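Local coordinates for putative alpha/beta hydrolase fold protein (Candidatus Nitrososphaera gargensis, PDB 5A62), which probably acts as a carboxylesterase of the alpha/beta hydrolase fold, hydrolysing ester bonds, at residues 41-44 against 45-49; 82-85 against 86-90; 119-123 against 124-128; 248-252 against 253-257; 183-186 against 187-191. All coordinates share one frame; numbering follows the deposited sequence. Where two conformers were deposited one is given.

In the fold
Along the chain the order is contact 1, contact 2, contact 3, contact 5, contact 4, all within one alpha/beta hydrolase fold. Contacts 1 and 2 finish helices 40-48 and 74-87; contact 3 leaves the carboxyl end of strand 116-122 in the mixed sheet; contact 5 starts helix 185-194. K254 of contact 4 forms a salt bridge with E42 of contact 1, and H248 O probably accepts a hydrogen bond from N123 of contact 3. Contacts 2 and 4 lie farthest apart, centres about 29 Å. Contacts 3 and 4 meet at H248, whose bond to S99 of a GxSxG pattern is consistent with a hydrolase active site; the others lie on surrounding helices.

Contact 1: 41-44 against 45-49; sequences YEIQ and LLLKS
Y41 O accepts from L45 N at 2.9 Å, and this begins a run of four i to i+4 backbone bonds. L46 N to E42 O, L47 N to I43 O and K48 N to Q44 O follow, the last at 3.0 Å. Where helix 40-48 stops, S49 folds its hydroxyl back: S49 OG donates to L45 O at 2.9 Å, while S49 N reaches the same oxygen from the other face of the carbonyl plane. Two donors of one residue therefore hold the last turn. Apolar contacts surround these bonds. L45 CB sits over one face of the Y41 ring, and L45 CD2 meets Y41 CE2 at 4.0 Å; the leucine is brought there because its CG is anti to the backbone N (chi1 167°). I43 and L47 run side by side in the same direction, with I43 CG2 3.9 Å from L47 CD1. The helix is the crossover of the beta-alpha-beta unit between strands 25-29 and 52-56. I43 and L46 pack on both strands, E42 OE1 forms a salt bridge with K254 and E42 OE2 a hydrogen bond with the Y259 hydroxyl, and the Y41 ring meets Y259 of helix 256-272 edge-to-face.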
loop_
_atom_site.group_PDB
_atom_site.type_symbol
_atom_site.label_atom_id
_atom_site.label_comp_id
_atom_site.label_asym_id
_atom_site.label_seq_id
_atom_site.Cartn_x
_atom_site.Cartn_y
_atom_site.Cartn_z
ATOM N N TYR A 41 -5.536 0.845 31.177
ATOM C CA TYR A 41 -5.799 1.924 32.065
ATOM C C TYR A 41 -6.966 2.768 31.608
ATOM O O TYR A 41 -7.845 3.144 32.387
ATOM C CB TYR A 41 -4.580 2.821 32.229
ATOM C CG TYR A 41 -4.799 4.051 33.083
ATOM C CD1 TYR A 41 -4.950 3.933 34.451
ATOM C CD2 TYR A 41 -4.947 5.299 32.508
ATOM C CE1 TYR A 41 -5.198 5.049 35.241
ATOM C CE2 TYR A 41 -5.178 6.413 33.286
ATOM C CZ TYR A 41 -5.262 6.277 34.659
ATOM O OH TYR A 41 -5.526 7.417 35.414
ATOM N N GLU A 42 -6.979 3.094 30.340
ATOM C CA GLU A 42 -7.991 3.959 29.813
ATOM C C GLU A 42 -9.378 3.313 29.892
ATOM O O GLU A 42 -10.349 4.027 30.136
ATOM C CB GLU A 42 -7.711 4.304 28.315
ATOM C CG GLU A 42 -6.539 5.208 28.119
ATOM C CD GLU A 42 -5.214 4.558 28.201
ATOM O OE1 GLU A 42 -5.042 3.335 28.376
ATOM O OE2 GLU A 42 -4.218 5.328 28.043
ATOM N N ILE A 43 -9.503 2.014 29.648
ATOM C CA ILE A 43 -10.800 1.355 29.739
ATOM C C ILE A 43 -11.320 1.508 31.177
ATOM O O ILE A 43 -12.471 1.942 31.348
ATOM C CB ILE A 43 -10.699 -0.096 29.301
ATOM C CG1 ILE A 43 -10.455 -0.174 27.790
ATOM C CG2 ILE A 43 -11.952 -0.852 29.709
ATOM C CD1 ILE A 43 -10.010 -1.516 27.259
ATOM N N GLN A 44 -10.466 1.239 32.144
ATOM C CA GLN A 44 -10.882 1.378 33.557
ATOM C C GLN A 44 -11.226 2.798 33.888
ATOM O O GLN A 44 -12.262 3.035 34.512
ATOM C CB GLN A 44 -9.795 0.838 34.503
ATOM C CG GLN A 44 -9.645 -0.681 34.379
ATOM C CD GLN A 44 -10.978 -1.457 34.315
ATOM O OE1 GLN A 44 -11.201 -2.292 33.431
ATOM N NE2 GLN A 44 -11.888 -1.155 35.247
ATOM N N LEU A 45 -10.445 3.769 33.462
ATOM C CA LEU A 45 -10.720 5.163 33.776
ATOM C C LEU A 45 -12.037 5.608 33.159
ATOM O O LEU A 45 -12.846 6.296 33.784
ATOM C CB LEU A 45 -9.553 6.041 33.301
ATOM C CG LEU A 45 -9.793 7.530 33.260
ATOM C CD1 LEU A 45 -9.825 8.067 34.670
ATOM C CD2 LEU A 45 -8.705 8.212 32.440
ATOM N N LEU A 46 -12.314 5.193 31.923
ATOM C CA LEU A 46 -13.445 5.690 31.216
ATOM C C LEU A 46 -14.698 5.025 31.717
ATOM O O LEU A 46 -15.746 5.653 31.756
ATOM C CB LEU A 46 -13.227 5.489 29.682
ATOM C CG LEU A 46 -12.131 6.424 29.165
ATOM C CD1 LEU A 46 -11.870 6.055 27.698
ATOM C CD2 LEU A 46 -12.450 7.892 29.249
ATOM N N LEU A 47 -14.600 3.764 32.080
ATOM C CA LEU A 47 -15.752 3.091 32.730
ATOM C C LEU A 47 -16.097 3.749 34.045
ATOM O O LEU A 47 -17.304 3.941 34.325
ATOM C CB LEU A 47 -15.459 1.640 33.015
ATOM C CG LEU A 47 -15.400 0.739 31.839
ATOM C CD1 LEU A 47 -14.854 -0.624 32.251
ATOM C CD2 LEU A 47 -16.750 0.689 31.128
ATOM N N LYS A 48 -15.093 4.102 34.839
ATOM C CA LYS A 48 -15.361 4.770 36.143
ATOM C C LYS A 48 -15.991 6.150 35.936
ATOM O O LYS A 48 -16.758 6.681 36.782
ATOM C CB LYS A 48 -14.077 4.905 36.955
ATOM C CG LYS A 48 -13.521 3.577 37.364
ATOM C CD LYS A 48 -12.500 3.655 38.481
ATOM C CE LYS A 48 -12.019 2.232 38.798
ATOM N NZ LYS A 48 -10.842 2.245 39.704
ATOM N N SER A 49 -15.731 6.782 34.798
ATOM C CA SER A 49 -16.351 7.999 34.456
ATOM C C SER A 49 -17.735 7.871 33.809
ATOM O O SER A 49 -18.251 8.871 33.359
ATOM C CB SER A 49 -15.435 8.781 33.527
ATOM O OG SER A 49 -14.140 8.890 34.091
#

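Contact 2: 82-85 against 86-90; sequences RRLL and EHLNI
R82 and E86 lie side by side across one helical turn and join in a salt bridge: R82 NH1 donates to E86 OE2 at 2.9 Å. E86 OE2 lies in the guanidinium plane; it is met on its syn side but 31° out of the carboxylate plane, the guanidinium and carboxylate planes being 59° apart. A bend at chi3 (42°) turns the arginine to the acid. Backbone donors are met in sequence: E86 N by R82 O, H87 N by R83 O at 3.0 Å, and L88 N by L84 O at 3.1 Å. At the end of helix 74-87, N89 takes a positive phi in a Schellman motif: I90 N bonds to L85 O at 3.0 Å and N89 N to E86 O. L85 O accepts a second, weak bond from L88 N. L84 CD1 packs on L88 CD1, I90 packs on strand 52-56, and R83 turns instead to D80. The amides past the helix end are thus satisfied, and the salt bridge probably adds to the hold on this turn.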
loop_
_atom_site.group_PDB
_atom_site.type_symbol
_atom_site.label_atom_id
_atom_site.label_comp_id
_atom_site.label_asym_id
_atom_site.label_seq_id
_atom_site.Cartn_x
_atom_site.Cartn_y
_atom_site.Cartn_z
ATOM N N ARG A 82 -16.751 0.684 10.433
ATOM C CA ARG A 82 -18.166 0.870 10.156
ATOM C C ARG A 82 -18.953 -0.372 10.455
ATOM O O ARG A 82 -20.007 -0.286 11.134
ATOM C CB ARG A 82 -18.379 1.307 8.721
ATOM C CG ARG A 82 -19.828 1.606 8.410
ATOM C CD ARG A 82 -20.061 1.768 6.902
ATOM N NE ARG A 82 -19.353 0.770 6.049
ATOM C CZ ARG A 82 -19.762 -0.459 5.728
ATOM N NH1 ARG A 82 -20.910 -0.963 6.149
ATOM N NH2 ARG A 82 -18.963 -1.228 4.973
ATOM N N ARG A 83 -18.449 -1.501 10.059
ATOM C CA ARG A 83 -19.161 -2.769 10.298
ATOM C C ARG A 83 -19.237 -3.022 11.768
ATOM O O ARG A 83 -20.277 -3.493 12.282
ATOM C CB ARG A 83 -18.491 -3.919 9.549
ATOM C CG ARG A 83 -18.738 -3.788 8.046
ATOM C CD ARG A 83 -18.524 -5.026 7.225
ATOM N NE ARG A 83 -17.201 -5.505 7.506
ATOM C CZ ARG A 83 -16.083 -5.110 6.907
ATOM N NH1 ARG A 83 -16.102 -4.330 5.823
ATOM N NH2 ARG A 83 -14.938 -5.656 7.338
ATOM N N LEU A 84 -18.189 -2.759 12.528
ATOM C CA LEU A 84 -18.235 -2.999 13.971
ATOM C C LEU A 84 -19.271 -2.089 14.654
ATOM O O LEU A 84 -20.025 -2.536 15.508
ATOM C CB LEU A 84 -16.839 -2.765 14.595
ATOM C CG LEU A 84 -16.761 -2.918 16.101
ATOM C CD1 LEU A 84 -17.108 -4.334 16.561
ATOM C CD2 LEU A 84 -15.374 -2.518 16.572
ATOM N N LEU A 85 -19.316 -0.804 14.302
ATOM C CA LEU A 85 -20.210 0.114 14.986
ATOM C C LEU A 85 -21.638 -0.184 14.550
ATOM O O LEU A 85 -22.546 -0.086 15.389
ATOM C CB LEU A 85 -19.803 1.566 14.694
ATOM C CG LEU A 85 -18.402 1.908 15.211
ATOM C CD1 LEU A 85 -18.178 3.394 15.017
ATOM C CD2 LEU A 85 -18.155 1.475 16.661
ATOM N N GLU A 86 -21.884 -0.620 13.336
ATOM C CA GLU A 86 -23.209 -1.117 12.942
ATOM C C GLU A 86 -23.585 -2.340 13.753
ATOM O O GLU A 86 -24.740 -2.465 14.237
ATOM C CB GLU A 86 -23.265 -1.497 11.481
ATOM C CG GLU A 86 -23.138 -0.435 10.486
ATOM C CD GLU A 86 -22.925 -0.971 9.052
ATOM O OE1 GLU A 86 -22.772 -2.205 8.792
ATOM O OE2 GLU A 86 -22.865 -0.069 8.163
ATOM N N HIS A 87 -22.686 -3.254 13.975
ATOM C CA HIS A 87 -22.929 -4.524 14.721
ATOM C C HIS A 87 -23.328 -4.221 16.104
ATOM O O HIS A 87 -24.190 -4.977 16.663
ATOM C CB HIS A 87 -21.648 -5.336 14.660
ATOM C CG HIS A 87 -21.693 -6.581 15.442
ATOM N ND1 HIS A 87 -22.609 -7.578 15.157
ATOM C CD2 HIS A 87 -20.954 -7.012 16.492
ATOM C CE1 HIS A 87 -22.380 -8.582 15.981
ATOM N NE2 HIS A 87 -21.419 -8.267 16.826
ATOM N N LEU A 88 -22.773 -3.196 16.718
ATOM C CA LEU A 88 -23.008 -2.860 18.095
ATOM C C LEU A 88 -24.138 -1.853 18.228
ATOM O O LEU A 88 -24.453 -1.443 19.345
ATOM C CB LEU A 88 -21.730 -2.399 18.755
ATOM C CG LEU A 88 -20.680 -3.480 18.782
ATOM C CD1 LEU A 88 -19.414 -2.876 19.393
ATOM C CD2 LEU A 88 -21.102 -4.737 19.539
ATOM N N ASN A 89 -24.733 -1.459 17.117
ATOM C CA ASN A 89 -25.827 -0.501 17.085
ATOM C C ASN A 89 -25.470 0.788 17.752
ATOM O O ASN A 89 -26.251 1.354 18.542
ATOM C CB ASN A 89 -27.057 -1.138 17.742
ATOM C CG ASN A 89 -27.472 -2.440 17.042
ATOM O OD1 ASN A 89 -27.422 -3.511 17.618
ATOM N ND2 ASN A 89 -27.860 -2.341 15.801
ATOM N N ILE A 90 -24.270 1.261 17.430
ATOM C CA ILE A 90 -23.796 2.587 17.904
ATOM C C ILE A 90 -24.240 3.663 16.884
ATOM O O ILE A 90 -23.705 3.715 15.771
ATOM C CB ILE A 90 -22.238 2.551 17.959
ATOM C CG1 ILE A 90 -21.737 1.413 18.815
ATOM C CG2 ILE A 90 -21.611 3.852 18.470
ATOM C CD1 ILE A 90 -22.332 1.400 20.170
#

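Contact 3: 119-123 against 124-128; sequences IIMIN and GSPKK
M121 packs against S125 and P126 where the chain turns sharply off the carboxyl end of strand 116-122, an inner strand of the alpha/beta hydrolase sheet, and enters the loop before helix 131-134. The turn is made by N123, whose backbone takes positive phi (43°), and by G124. No direct hydrogen bond crosses it, but one water bridges the two sides. This water donates to M121 O at 3.0 Å and accepts from G124 N at 3.1 Å, linking M121, near the strand end, to the departing loop. The methionine folds at chi3 (-72°) and lies across the proline at about a right angle, M121 SD 3.8 Å from S125 CA and 4.0 Å from P126 CD. M121 CB also rests 3.9 Å from G124 O. The methionine's other neighbours include S105 of helix 100-111 and V213 of strand 212-218, while P126 reaches S106 and helix 202-209, so this packing is shared by several elements. Both ends of the N123 amide have partners: OD1 accepts from G218 N and ND2 bonds to H248 O, tying the turn to the end of strand 212-218 and to the loop that carries H248. Beyond it the chain is shaped by an ST turn, in which S125 OG accepts from K127 N at 3.0 Å.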
loop_
_atom_site.group_PDB
_atom_site.type_symbol
_atom_site.label_atom_id
_atom_site.label_comp_id
_atom_site.label_asym_id
_atom_site.label_seq_id
_atom_site.Cartn_x
_atom_site.Cartn_y
_atom_site.Cartn_z
ATOM N N ILE A 119 -13.970 13.507 17.570
ATOM C CA ILE A 119 -12.795 12.647 17.529
ATOM C C ILE A 119 -11.681 13.298 18.337
ATOM O O ILE A 119 -11.542 14.506 18.392
ATOM C CB ILE A 119 -12.314 12.324 16.151
ATOM C CG1 ILE A 119 -11.738 13.486 15.387
ATOM C CG2 ILE A 119 -13.405 11.644 15.379
ATOM C CD1 ILE A 119 -11.165 13.092 14.027
ATOM N N ILE A 120 -10.863 12.414 18.945
ATOM C CA ILE A 120 -9.715 12.788 19.770
ATOM C C ILE A 120 -8.558 12.024 19.219
ATOM O O ILE A 120 -8.490 10.803 19.424
ATOM C CB ILE A 120 -9.922 12.542 21.253
ATOM C CG1 ILE A 120 -11.166 13.288 21.713
ATOM C CG2 ILE A 120 -8.658 13.029 22.010
ATOM C CD1 ILE A 120 -11.575 12.975 23.138
ATOM N N MET A 121 -7.641 12.688 18.559
ATOM C CA MET A 121 -6.496 12.058 17.890
ATOM C C MET A 121 -5.262 12.231 18.754
ATOM O O MET A 121 -4.902 13.382 19.064
ATOM C CB MET A 121 -6.236 12.707 16.551
ATOM C CG MET A 121 -7.395 12.593 15.578
ATOM S SD MET A 121 -7.115 13.422 14.022
ATOM C CE MET A 121 -7.224 15.149 14.526
ATOM N N ILE A 122 -4.631 11.166 19.185
ATOM C CA ILE A 122 -3.461 11.191 20.038
ATOM C C ILE A 122 -2.296 10.815 19.124
ATOM O O ILE A 122 -2.227 9.702 18.611
ATOM C CB ILE A 122 -3.560 10.236 21.184
ATOM C CG1 ILE A 122 -4.842 10.487 22.006
ATOM C CG2 ILE A 122 -2.260 10.313 22.014
ATOM C CD1 ILE A 122 -5.075 9.510 23.117
ATOM N N ASN A 123 -1.365 11.754 18.851
ATOM C CA ASN A 123 -0.315 11.604 17.860
ATOM C C ASN A 123 -0.848 10.988 16.592
ATOM O O ASN A 123 -0.275 10.029 16.079
ATOM C CB ASN A 123 0.841 10.743 18.446
ATOM C CG ASN A 123 1.576 11.439 19.575
ATOM O OD1 ASN A 123 1.665 12.681 19.606
ATOM N ND2 ASN A 123 2.094 10.630 20.493
ATOM N N GLY A 124 -1.862 11.604 16.078
ATOM C CA GLY A 124 -2.466 11.277 14.821
ATOM C C GLY A 124 -2.941 12.499 14.104
ATOM O O GLY A 124 -2.967 13.591 14.678
ATOM N N SER A 125 -3.240 12.373 12.835
ATOM C CA SER A 125 -3.822 13.489 12.109
ATOM C C SER A 125 -4.592 12.988 10.911
ATOM O O SER A 125 -4.441 11.824 10.522
ATOM C CB SER A 125 -2.697 14.401 11.624
ATOM O OG SER A 125 -2.161 14.021 10.361
ATOM N N PRO A 126 -5.344 13.845 10.241
ATOM C CA PRO A 126 -6.015 13.500 9.001
ATOM C C PRO A 126 -5.125 13.622 7.758
ATOM O O PRO A 126 -5.579 13.336 6.675
ATOM C CB PRO A 126 -7.141 14.534 8.911
ATOM C CG PRO A 126 -6.666 15.653 9.751
ATOM C CD PRO A 126 -5.713 15.175 10.753
ATOM N N LYS A 127 -3.884 14.048 7.883
ATOM C CA LYS A 127 -3.060 14.305 6.737
ATOM C C LYS A 127 -2.367 13.062 6.191
ATOM O O LYS A 127 -2.038 12.108 6.913
ATOM C CB LYS A 127 -1.999 15.338 7.117
ATOM C CG LYS A 127 -2.703 16.659 7.363
ATOM C CD LYS A 127 -1.899 17.897 7.057
ATOM C CE LYS A 127 -1.423 17.911 5.623
ATOM N NZ LYS A 127 -0.767 19.200 5.308
ATOM N N LYS A 128 -2.135 13.110 4.899
ATOM C CA LYS A 128 -1.202 12.198 4.281
ATOM C C LYS A 128 0.193 12.488 4.765
ATOM O O LYS A 128 0.573 13.635 5.081
ATOM C CB LYS A 128 -1.180 12.402 2.769
ATOM C CG LYS A 128 -2.210 11.740 1.994
ATOM C CD LYS A 128 -1.797 11.695 0.470
ATOM C CE LYS A 128 -0.881 10.594 -0.079
ATOM N NZ LYS A 128 -1.200 9.166 0.321
HETATM O O HOH W 1 -2.632 14.338 17.377
#

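Contact 4: 248-252 against 253-257; sequences HWVVI and EKPKE
K254 bends back over the turn that precedes it, and its ammonium donates to V251 O: K254 NZ lies 2.7 Å from that oxygen, in the carbonyl plane. The bend at chi4 (-58°) brings the nitrogen round, and the lysine's methylenes run close by the same oxygen, K254 CG 3.2 Å from V251 O. The backbone adds K254 N to V250 O at 2.8 Å and a weak, longer bond from E253 N to W249 O. Next to these bonds V250 and P255 cross at about a right angle, V250 CG2 standing 3.5 Å from P255 CD. K254 takes positive phi where helix 250-253 ends, and P255 then leads into helix 256-272. Outward, K254 NZ also forms a salt bridge with E42 OE1 and a hydrogen bond with I38 O, so three oxygens hold it. H248 NE2 is hydrogen-bonded to S99 OG, consistent with a histidine and nucleophile pair of a hydrolase. I252 and K254 touch helix 170-180, and V250 packs on strand 239-243.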
loop_
_atom_site.group_PDB
_atom_site.type_symbol
_atom_site.label_atom_id
_atom_site.label_comp_id
_atom_site.label_asym_id
_atom_site.label_seq_id
_atom_site.Cartn_x
_atom_site.Cartn_y
_atom_site.Cartn_z
ATOM N N HIS A 248 5.906 9.799 20.462
ATOM C CA HIS A 248 4.914 9.025 19.768
ATOM C C HIS A 248 4.209 8.017 20.645
ATOM O O HIS A 248 2.970 7.871 20.594
ATOM C CB HIS A 248 5.598 8.239 18.636
ATOM C CG HIS A 248 4.671 7.410 17.802
ATOM N ND1 HIS A 248 4.554 6.043 17.960
ATOM C CD2 HIS A 248 3.827 7.744 16.800
ATOM C CE1 HIS A 248 3.705 5.562 17.068
ATOM N NE2 HIS A 248 3.244 6.577 16.364
ATOM N N TRP A 249 4.975 7.297 21.456
ATOM C CA TRP A 249 4.425 6.236 22.268
ATOM C C TRP A 249 3.918 6.674 23.641
ATOM O O TRP A 249 4.020 5.996 24.646
ATOM C CB TRP A 249 5.430 5.078 22.373
ATOM C CG TRP A 249 5.574 4.342 21.129
ATOM C CD1 TRP A 249 6.594 4.466 20.206
ATOM C CD2 TRP A 249 4.648 3.394 20.578
ATOM N NE1 TRP A 249 6.359 3.638 19.145
ATOM C CE2 TRP A 249 5.193 2.951 19.352
ATOM C CE3 TRP A 249 3.442 2.816 21.033
ATOM C CZ2 TRP A 249 4.550 2.005 18.555
ATOM C CZ3 TRP A 249 2.812 1.899 20.229
ATOM C CH2 TRP A 249 3.376 1.498 18.999
ATOM N N VAL A 250 3.283 7.830 23.661
ATOM C CA VAL A 250 2.755 8.417 24.882
ATOM C C VAL A 250 1.755 7.477 25.547
ATOM O O VAL A 250 1.577 7.510 26.756
ATOM C CB VAL A 250 2.113 9.825 24.604
ATOM C CG1 VAL A 250 0.858 9.705 23.767
ATOM C CG2 VAL A 250 1.846 10.578 25.900
ATOM N N VAL A 251 1.034 6.654 24.786
ATOM C CA VAL A 251 0.055 5.723 25.315
ATOM C C VAL A 251 0.726 4.603 26.141
ATOM O O VAL A 251 0.091 3.954 26.942
ATOM C CB VAL A 251 -0.836 5.153 24.184
ATOM C CG1 VAL A 251 -0.015 4.466 23.119
ATOM C CG2 VAL A 251 -1.891 4.201 24.684
ATOM N N ILE A 252 1.999 4.367 25.932
ATOM C CA ILE A 252 2.735 3.422 26.769
ATOM C C ILE A 252 3.123 4.121 28.077
ATOM O O ILE A 252 2.998 3.490 29.134
ATOM C CB ILE A 252 4.013 2.962 26.050
ATOM C CG1 ILE A 252 3.645 2.157 24.818
ATOM C CG2 ILE A 252 4.975 2.201 26.969
ATOM C CD1 ILE A 252 2.921 0.892 25.060
ATOM N N GLU A 253 3.603 5.366 28.008
ATOM C CA GLU A 253 4.069 6.057 29.209
ATOM C C GLU A 253 2.937 6.541 30.103
ATOM O O GLU A 253 3.120 6.651 31.309
ATOM C CB GLU A 253 4.921 7.216 28.824
ATOM C CG GLU A 253 6.212 6.706 28.198
ATOM C CD GLU A 253 7.326 7.742 28.200
ATOM O OE1 GLU A 253 7.055 8.930 28.525
ATOM O OE2 GLU A 253 8.476 7.397 27.887
ATOM N N LYS A 254 1.795 6.879 29.512
ATOM C CA LYS A 254 0.588 7.287 30.240
ATOM C C LYS A 254 0.850 8.435 31.206
ATOM O O LYS A 254 0.543 8.330 32.393
ATOM C CB LYS A 254 -0.083 6.080 30.948
ATOM C CG LYS A 254 -0.394 4.939 29.982
ATOM C CD LYS A 254 -1.399 3.929 30.507
ATOM C CE LYS A 254 -1.675 2.761 29.545
ATOM N NZ LYS A 254 -2.157 3.176 28.255
ATOM N N PRO A 255 1.326 9.557 30.708
ATOM C CA PRO A 255 1.496 10.685 31.627
ATOM C C PRO A 255 0.208 11.218 32.112
ATOM O O PRO A 255 -0.769 11.361 31.382
ATOM C CB PRO A 255 2.246 11.696 30.775
ATOM C CG PRO A 255 1.819 11.387 29.391
ATOM C CD PRO A 255 1.723 9.895 29.341
ATOM N N LYS A 256 0.176 11.625 33.385
ATOM C CA LYS A 256 -1.069 12.089 33.971
ATOM C C LYS A 256 -1.737 13.252 33.237
ATOM O O LYS A 256 -2.952 13.312 33.072
ATOM C CB LYS A 256 -0.817 12.538 35.428
ATOM C CG LYS A 256 -2.081 13.064 36.099
ATOM C CD LYS A 256 -1.822 13.542 37.525
ATOM C CE LYS A 256 -3.094 13.493 38.364
ATOM N NZ LYS A 256 -4.062 14.563 38.000
ATOM N N GLU A 257 -0.923 14.166 32.703
ATOM C CA GLU A 257 -1.470 15.307 32.023
ATOM C C GLU A 257 -2.334 14.890 30.818
ATOM O O GLU A 257 -3.290 15.530 30.484
ATOM C CB GLU A 257 -0.387 16.273 31.530
ATOM C CG GLU A 257 -0.951 17.579 31.066
ATOM C CD GLU A 257 0.073 18.555 30.518
ATOM O OE1 GLU A 257 1.219 18.143 30.282
ATOM O OE2 GLU A 257 -0.378 19.715 30.281
#

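Contact 5: 183-186 against 187-191; sequences TSVE and GFVAA
S184 OG serves as acceptor and donor at once: it accepts from G187 N at 2.9 Å and donates to G60 O. The first of these is the N-cap bond of helix 185-194, made by a serine standing just before the helix with its hydroxyl between its own backbone N and carbonyl carbon (chi1 72°), from where it can turn back over the first turn. The N-H...O angle at G187 N is 145°, so the cap is somewhat bent. S184 O meanwhile takes F188 N at 2.9 Å, and the regular ladder follows: V189 N to V185 O at 3.0 Å, almost straight at 175°, then A190 N to E186 O. G187 fits where the hydroxyl comes close, S184 OG lying 3.4 Å from G187 CA. On the approach to the helix T183 CG2 touches F188 CB at 4.0 Å, the two side chains crossing at a slant, and the hydroxyl of T183 bonds to F180 O. F188 packs on helices 136-147 and 149-157, and V185 and V189 pack on T69 of the second subunit. In chemical terms, the hydroxyl of S184 and its carbonyl together satisfy two amides of the opening turn, while the bond to G60 fixes this helix start to another loop of the chain.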
loop_
_atom_site.group_PDB
_atom_site.type_symbol
_atom_site.label_atom_id
_atom_site.label_comp_id
_atom_site.label_asym_id
_atom_site.label_seq_id
_atom_site.Cartn_x
_atom_site.Cartn_y
_atom_site.Cartn_z
ATOM N N THR A 183 1.711 -8.415 17.632
ATOM C CA THR A 183 1.388 -8.045 16.281
ATOM C C THR A 183 1.954 -9.104 15.352
ATOM O O THR A 183 3.126 -9.478 15.460
ATOM C CB THR A 183 2.058 -6.702 15.995
ATOM O OG1 THR A 183 1.721 -5.719 17.001
ATOM C CG2 THR A 183 1.554 -6.151 14.630
ATOM N N SER A 184 1.183 -9.581 14.393
ATOM C CA SER A 184 1.714 -10.438 13.382
ATOM C C SER A 184 2.623 -9.707 12.433
ATOM O O SER A 184 2.443 -8.509 12.221
ATOM C CB SER A 184 0.622 -11.157 12.622
ATOM O OG SER A 184 -0.096 -10.288 11.743
ATOM N N VAL A 185 3.576 -10.412 11.853
ATOM C CA VAL A 185 4.428 -9.828 10.825
ATOM C C VAL A 185 3.571 -9.341 9.664
ATOM O O VAL A 185 3.747 -8.217 9.200
ATOM C CB VAL A 185 5.471 -10.831 10.349
ATOM C CG1 VAL A 185 6.235 -10.293 9.144
ATOM C CG2 VAL A 185 6.336 -11.262 11.496
ATOM N N GLU A 186 2.623 -10.132 9.210
ATOM C CA GLU A 186 1.812 -9.753 8.024
ATOM C C GLU A 186 0.988 -8.566 8.405
ATOM O O GLU A 186 0.823 -7.639 7.578
ATOM C CB GLU A 186 0.974 -10.907 7.470
ATOM C CG GLU A 186 0.096 -11.454 8.464
ATOM C CD GLU A 186 0.748 -12.564 9.442
ATOM O OE1 GLU A 186 2.030 -12.825 9.782
ATOM O OE2 GLU A 186 -0.242 -13.276 9.942
ATOM N N GLY A 187 0.506 -8.441 9.628
ATOM C CA GLY A 187 -0.261 -7.303 10.032
ATOM C C GLY A 187 0.561 -6.056 10.140
ATOM O O GLY A 187 0.061 -4.956 9.789
ATOM N N PHE A 188 1.764 -6.104 10.692
ATOM C CA PHE A 188 2.629 -4.954 10.746
ATOM C C PHE A 188 2.934 -4.459 9.344
ATOM O O PHE A 188 2.849 -3.248 9.084
ATOM C CB PHE A 188 3.926 -5.351 11.485
ATOM C CG PHE A 188 4.866 -4.182 11.596
ATOM C CD1 PHE A 188 4.697 -3.206 12.559
ATOM C CD2 PHE A 188 5.945 -4.060 10.739
ATOM C CE1 PHE A 188 5.561 -2.113 12.610
ATOM C CE2 PHE A 188 6.785 -2.983 10.798
ATOM C CZ PHE A 188 6.569 -2.029 11.685
ATOM N N VAL A 189 3.376 -5.370 8.479
ATOM C CA VAL A 189 3.710 -5.019 7.123
ATOM C C VAL A 189 2.540 -4.363 6.425
ATOM O O VAL A 189 2.669 -3.279 5.853
ATOM C CB VAL A 189 4.266 -6.197 6.369
ATOM C CG1 VAL A 189 4.452 -5.873 4.919
ATOM C CG2 VAL A 189 5.607 -6.605 6.990
ATOM N N ALA A 190 1.362 -4.964 6.477
ATOM C CA ALA A 190 0.225 -4.428 5.779
ATOM C C ALA A 190 -0.166 -3.064 6.307
ATOM O O ALA A 190 -0.578 -2.195 5.538
ATOM C CB ALA A 190 -0.933 -5.322 5.888
ATOM N N ALA A 191 -0.108 -2.831 7.589
ATOM C CA ALA A 191 -0.543 -1.573 8.161
ATOM C C ALA A 191 0.380 -0.447 7.713
ATOM O O ALA A 191 -0.058 0.651 7.377
ATOM C CB ALA A 191 -0.674 -1.664 9.644
#